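Local coordinates for ankyrin repeat family protein (Enterococcus faecalis, PDB 3HRA) that is of unknown function but, as an ankyrin repeat protein, probably serves as a scaffold for binding other proteins, at residues A79-T85 and K116-N121; L88-L92 and N121-L125. All blocks are in the same frame, centred on the assembly; numbering follows the deposited sequence.

Interaction 1. Residues A79-T85 and K116-N121; sequences AGAQGRT and KGHIDN
N121 reaches from the first turn of helix 119-128 to the carbonyl end of helix 75-81. Its CB stands 3.9 Å from G80 O, the chain already being directed at the other segment. CG lies beside both G80 O and G83 CA. From there the amide divides its work. ND2 donates to G80 O at 2.8 Å with an N-H...O angle of 164°; the acceptor lies in the plane of the N121 amide, whereas the nitrogen is tilted 30° from the carbonyl plane of G80. ND2 also makes a weak bond to A79 O, bent to 124°. OD1, the other branch, sits 3.1 Å from T85 OG1, close enough for a hydrogen bond, although that proton has another acceptor within range.

H118, at the N-cap position of the same helix, covers the turn that follows helix 75-81. G83 CA rests over the middle of its imidazole, 3.5 Å from the ring centroid and near the normal, a CH-pi contact; K116 O lies over the opposite face. At the ring edge, ND1 gives a weak bond to A81 O. K116 runs past this same carbonyl, its CD 3.1 Å from A81 O, and its CE meets Q82 NE2.

Three successive carbonyls thus face side-chain N-H groups across the helix-on-helix stacking of an ankyrin repeat array, but only the bond to G80 O is straight; those to A79 O and A81 O are weak. The straight bond implies that the buried ND2 is well satisfied and probably does most to fix the rotation of the N121 amide, to which OD1 would add if T85 gives its proton there.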
# COMPACT_ATOMS: atom_id res chain seq x y z
N ALA A 79 3.83 -2.29 -0.28
CA ALA A 79 3.49 -2.57 -1.69
C ALA A 79 2.31 -1.71 -2.17
O ALA A 79 2.32 -1.17 -3.27
CB ALA A 79 3.20 -4.04 -1.88
N GLY A 80 1.28 -1.60 -1.33
CA GLY A 80 0.11 -0.80 -1.65
C GLY A 80 0.42 0.68 -1.75
O GLY A 80 0.10 1.32 -2.76
N ALA A 81 1.05 1.21 -0.71
CA ALA A 81 1.41 2.63 -0.65
C ALA A 81 2.33 3.09 -1.79
O ALA A 81 2.21 4.21 -2.26
CB ALA A 81 2.08 2.93 0.66
N GLN A 82 3.25 2.22 -2.21
CA GLN A 82 4.36 2.66 -3.06
C GLN A 82 4.27 2.19 -4.50
O GLN A 82 5.24 2.28 -5.24
CB GLN A 82 5.69 2.21 -2.46
CG GLN A 82 5.99 2.81 -1.10
CD GLN A 82 6.14 4.31 -1.13
OE1 GLN A 82 6.70 4.88 -2.08
NE2 GLN A 82 5.67 4.97 -0.08
N GLY A 83 3.11 1.68 -4.90
CA GLY A 83 2.86 1.41 -6.30
C GLY A 83 3.53 0.16 -6.85
O GLY A 83 3.76 0.05 -8.05
N ARG A 84 3.84 -0.79 -5.97
CA ARG A 84 4.39 -2.09 -6.40
C ARG A 84 3.23 -2.97 -6.85
O ARG A 84 2.84 -3.90 -6.16
CB ARG A 84 5.14 -2.76 -5.25
CG ARG A 84 6.16 -1.87 -4.55
CD ARG A 84 7.41 -1.64 -5.40
NE ARG A 84 8.48 -1.00 -4.63
CZ ARG A 84 8.79 0.29 -4.69
NH1 ARG A 84 8.11 1.11 -5.48
NH2 ARG A 84 9.79 0.77 -3.95
N THR A 85 2.70 -2.67 -8.02
CA THR A 85 1.45 -3.26 -8.49
C THR A 85 1.48 -4.77 -8.69
O THR A 85 0.56 -5.47 -8.28
CB THR A 85 1.04 -2.59 -9.81
OG1 THR A 85 1.16 -1.18 -9.66
CG2 THR A 85 -0.41 -2.96 -10.17
N LYS A 116 -0.37 9.05 -3.34
CA LYS A 116 0.85 8.98 -4.13
C LYS A 116 0.60 8.77 -5.62
O LYS A 116 1.56 8.66 -6.40
CB LYS A 116 1.79 7.91 -3.56
CG LYS A 116 2.34 8.29 -2.18
CD LYS A 116 2.97 7.10 -1.50
CE LYS A 116 3.85 7.52 -0.33
NZ LYS A 116 3.32 8.68 0.40
N GLY A 117 -0.67 8.76 -6.02
CA GLY A 117 -1.04 8.70 -7.43
C GLY A 117 -0.98 7.34 -8.09
O GLY A 117 -0.97 7.24 -9.31
N HIS A 118 -0.93 6.29 -7.28
CA HIS A 118 -0.80 4.93 -7.81
C HIS A 118 -2.16 4.36 -8.16
O HIS A 118 -2.70 3.52 -7.44
CB HIS A 118 -0.06 4.06 -6.79
CG HIS A 118 1.34 4.50 -6.57
ND1 HIS A 118 1.85 4.80 -5.33
CD2 HIS A 118 2.33 4.76 -7.46
CE1 HIS A 118 3.11 5.19 -5.46
NE2 HIS A 118 3.42 5.18 -6.74
N ILE A 119 -2.71 4.84 -9.27
CA ILE A 119 -4.10 4.55 -9.60
C ILE A 119 -4.34 3.06 -9.87
O ILE A 119 -5.40 2.52 -9.55
CB ILE A 119 -4.59 5.46 -10.77
CG1 ILE A 119 -6.10 5.33 -10.97
CG2 ILE A 119 -3.83 5.16 -12.06
CD1 ILE A 119 -6.69 6.36 -11.93
N ASP A 120 -3.35 2.37 -10.44
CA ASP A 120 -3.49 0.94 -10.65
C ASP A 120 -3.60 0.19 -9.32
O ASP A 120 -4.40 -0.74 -9.19
CB ASP A 120 -2.35 0.39 -11.51
CG ASP A 120 -2.45 0.85 -12.96
OD1 ASP A 120 -3.59 0.90 -13.50
OD2 ASP A 120 -1.39 1.17 -13.56
N ASN A 121 -2.85 0.63 -8.32
CA ASN A 121 -3.00 0.06 -6.97
C ASN A 121 -4.37 0.33 -6.36
O ASN A 121 -4.97 -0.56 -5.73
CB ASN A 121 -1.90 0.56 -6.02
CG ASN A 121 -0.64 -0.29 -6.11
OD1 ASN A 121 -0.45 -1.02 -7.07
ND2 ASN A 121 0.21 -0.22 -5.09

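Interaction 2. Residues L88-L92 and N121-L125; sequences LAYML and NVKLL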
# COMPACT_ATOMS: atom_id res chain seq x y z
N LEU A 88 1.65 -6.47 -5.32
CA LEU A 88 0.36 -6.30 -4.66
C LEU A 88 -0.69 -7.25 -5.23
O LEU A 88 -1.41 -7.90 -4.48
CB LEU A 88 -0.14 -4.86 -4.78
CG LEU A 88 -1.49 -4.57 -4.12
CD1 LEU A 88 -1.43 -4.87 -2.63
CD2 LEU A 88 -1.90 -3.11 -4.38
N ALA A 89 -0.77 -7.31 -6.55
CA ALA A 89 -1.68 -8.25 -7.20
C ALA A 89 -1.43 -9.69 -6.73
O ALA A 89 -2.37 -10.46 -6.47
CB ALA A 89 -1.56 -8.14 -8.71
N TYR A 90 -0.15 -10.07 -6.63
CA TYR A 90 0.21 -11.40 -6.17
C TYR A 90 -0.24 -11.62 -4.72
O TYR A 90 -0.81 -12.67 -4.38
CB TYR A 90 1.71 -11.65 -6.33
CG TYR A 90 2.07 -13.11 -6.38
CD1 TYR A 90 1.90 -13.85 -7.54
CD2 TYR A 90 2.57 -13.76 -5.25
CE1 TYR A 90 2.24 -15.20 -7.60
CE2 TYR A 90 2.91 -15.10 -5.28
CZ TYR A 90 2.74 -15.81 -6.45
OH TYR A 90 3.08 -17.14 -6.49
N MET A 91 0.03 -10.63 -3.87
CA MET A 91 -0.38 -10.71 -2.47
C MET A 91 -1.88 -10.89 -2.33
O MET A 91 -2.34 -11.69 -1.52
CB MET A 91 0.05 -9.47 -1.71
CG MET A 91 1.55 -9.36 -1.51
SD MET A 91 1.94 -7.78 -0.73
CE MET A 91 3.66 -8.01 -0.27
N LEU A 92 -2.65 -10.14 -3.11
CA LEU A 92 -4.12 -10.23 -3.05
C LEU A 92 -4.65 -11.59 -3.51
O LEU A 92 -5.77 -11.97 -3.17
CB LEU A 92 -4.75 -9.11 -3.88
CG LEU A 92 -4.54 -7.71 -3.29
CD1 LEU A 92 -5.01 -6.61 -4.25
CD2 LEU A 92 -5.24 -7.61 -1.94
N ASN A 121 -2.85 0.63 -8.32
CA ASN A 121 -3.00 0.06 -6.97
C ASN A 121 -4.37 0.33 -6.36
O ASN A 121 -4.97 -0.56 -5.73
CB ASN A 121 -1.90 0.56 -6.02
CG ASN A 121 -0.64 -0.29 -6.11
OD1 ASN A 121 -0.45 -1.02 -7.07
ND2 ASN A 121 0.21 -0.22 -5.09
N VAL A 122 -4.88 1.55 -6.54
CA VAL A 122 -6.21 1.88 -6.07
C VAL A 122 -7.26 0.94 -6.66
O VAL A 122 -8.11 0.42 -5.93
CB VAL A 122 -6.57 3.34 -6.40
CG1 VAL A 122 -8.00 3.63 -6.00
CG2 VAL A 122 -5.58 4.28 -5.70
N LYS A 123 -7.19 0.72 -7.97
CA LYS A 123 -8.15 -0.14 -8.67
C LYS A 123 -8.09 -1.54 -8.11
O LYS A 123 -9.12 -2.14 -7.83
CB LYS A 123 -7.83 -0.20 -10.16
CG LYS A 123 -8.08 1.09 -10.90
CD LYS A 123 -7.57 1.00 -12.34
CE LYS A 123 -7.70 2.35 -13.06
NZ LYS A 123 -6.69 2.54 -14.16
N LEU A 124 -6.87 -2.04 -7.95
CA LEU A 124 -6.64 -3.36 -7.41
C LEU A 124 -7.27 -3.51 -6.02
O LEU A 124 -7.98 -4.49 -5.75
CB LEU A 124 -5.13 -3.59 -7.31
CG LEU A 124 -4.50 -4.82 -7.93
CD1 LEU A 124 -5.07 -5.09 -9.31
CD2 LEU A 124 -2.98 -4.61 -7.99
N LEU A 125 -7.02 -2.54 -5.14
CA LEU A 125 -7.54 -2.62 -3.78
C LEU A 125 -9.06 -2.49 -3.76
O LEU A 125 -9.73 -3.17 -2.97
CB LEU A 125 -6.88 -1.56 -2.89
CG LEU A 125 -5.37 -1.77 -2.68
CD1 LEU A 125 -4.73 -0.48 -2.20
CD2 LEU A 125 -5.09 -2.91 -1.69
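Side-by-side helix packing within the ankyrin repeat array is seen where L88, A89 and L92 of helix 85-94 meet L124 and L125 of helix 119-128. The short axes run nearly parallel, 7° apart, and approach to 10.6 Å, a spacing bridged by leucine side chains without any hydrogen bond across the contact.

L88 spans the gap nearer the N-terminal ends of the two segments. Its CG lies anti to the backbone N (chi1 -180°), which sends CD2 across to the neighbouring helix, where this single methyl is shared by three residues. It lies 3.5 Å from the amide carbon N121 CG, covering a group whose ND2 is bonded to G80 O, and it also reaches L125 CG at 4.1 Å. The third partner is L124: the L88 and L124 side chains run antiparallel alongside each other, with their CD2 methyls 4.1 Å apart.

L124 CD2 continues to A89, lying 3.8 Å from A89 N and 3.9 Å from its CB. One turn on, L92 crosses L124 at a slant and places CD1 against both its CG, at 4.1 Å, and its carbonyl oxygen. L92 CD1 also makes a looser contact with L125 CD2, 4.5 Å away.

Each helix is backed by others. L88 and L125 both touch Y76 of helix 75-81, so that residue lies against both sides of the contact, while L125 also packs on L110 of helix 110-115. Beyond helix 85-94, M91 and Y90 pack on I59 of helix 52-60.

From the N terminus, the chain passes through the end of helix 75-81 and the turn after it (79-85), the first half of interaction 1, then directly into helix 85-94 with 88-92, the first half of interaction 2. After helix 110-115 it returns through 116-121, closing interaction 1 across 30 intervening residues, and 121-125 then closes interaction 2 across 28. The segments alternate, so the two loops cross. N121 belongs to both contacts, whose centres are 8 Å apart, and T85 O touches L124 CD2 between them. Polar bonding at the helix turns and apolar packing between helices 85-94 and 119-128 together join adjacent layers of the ankyrin stack.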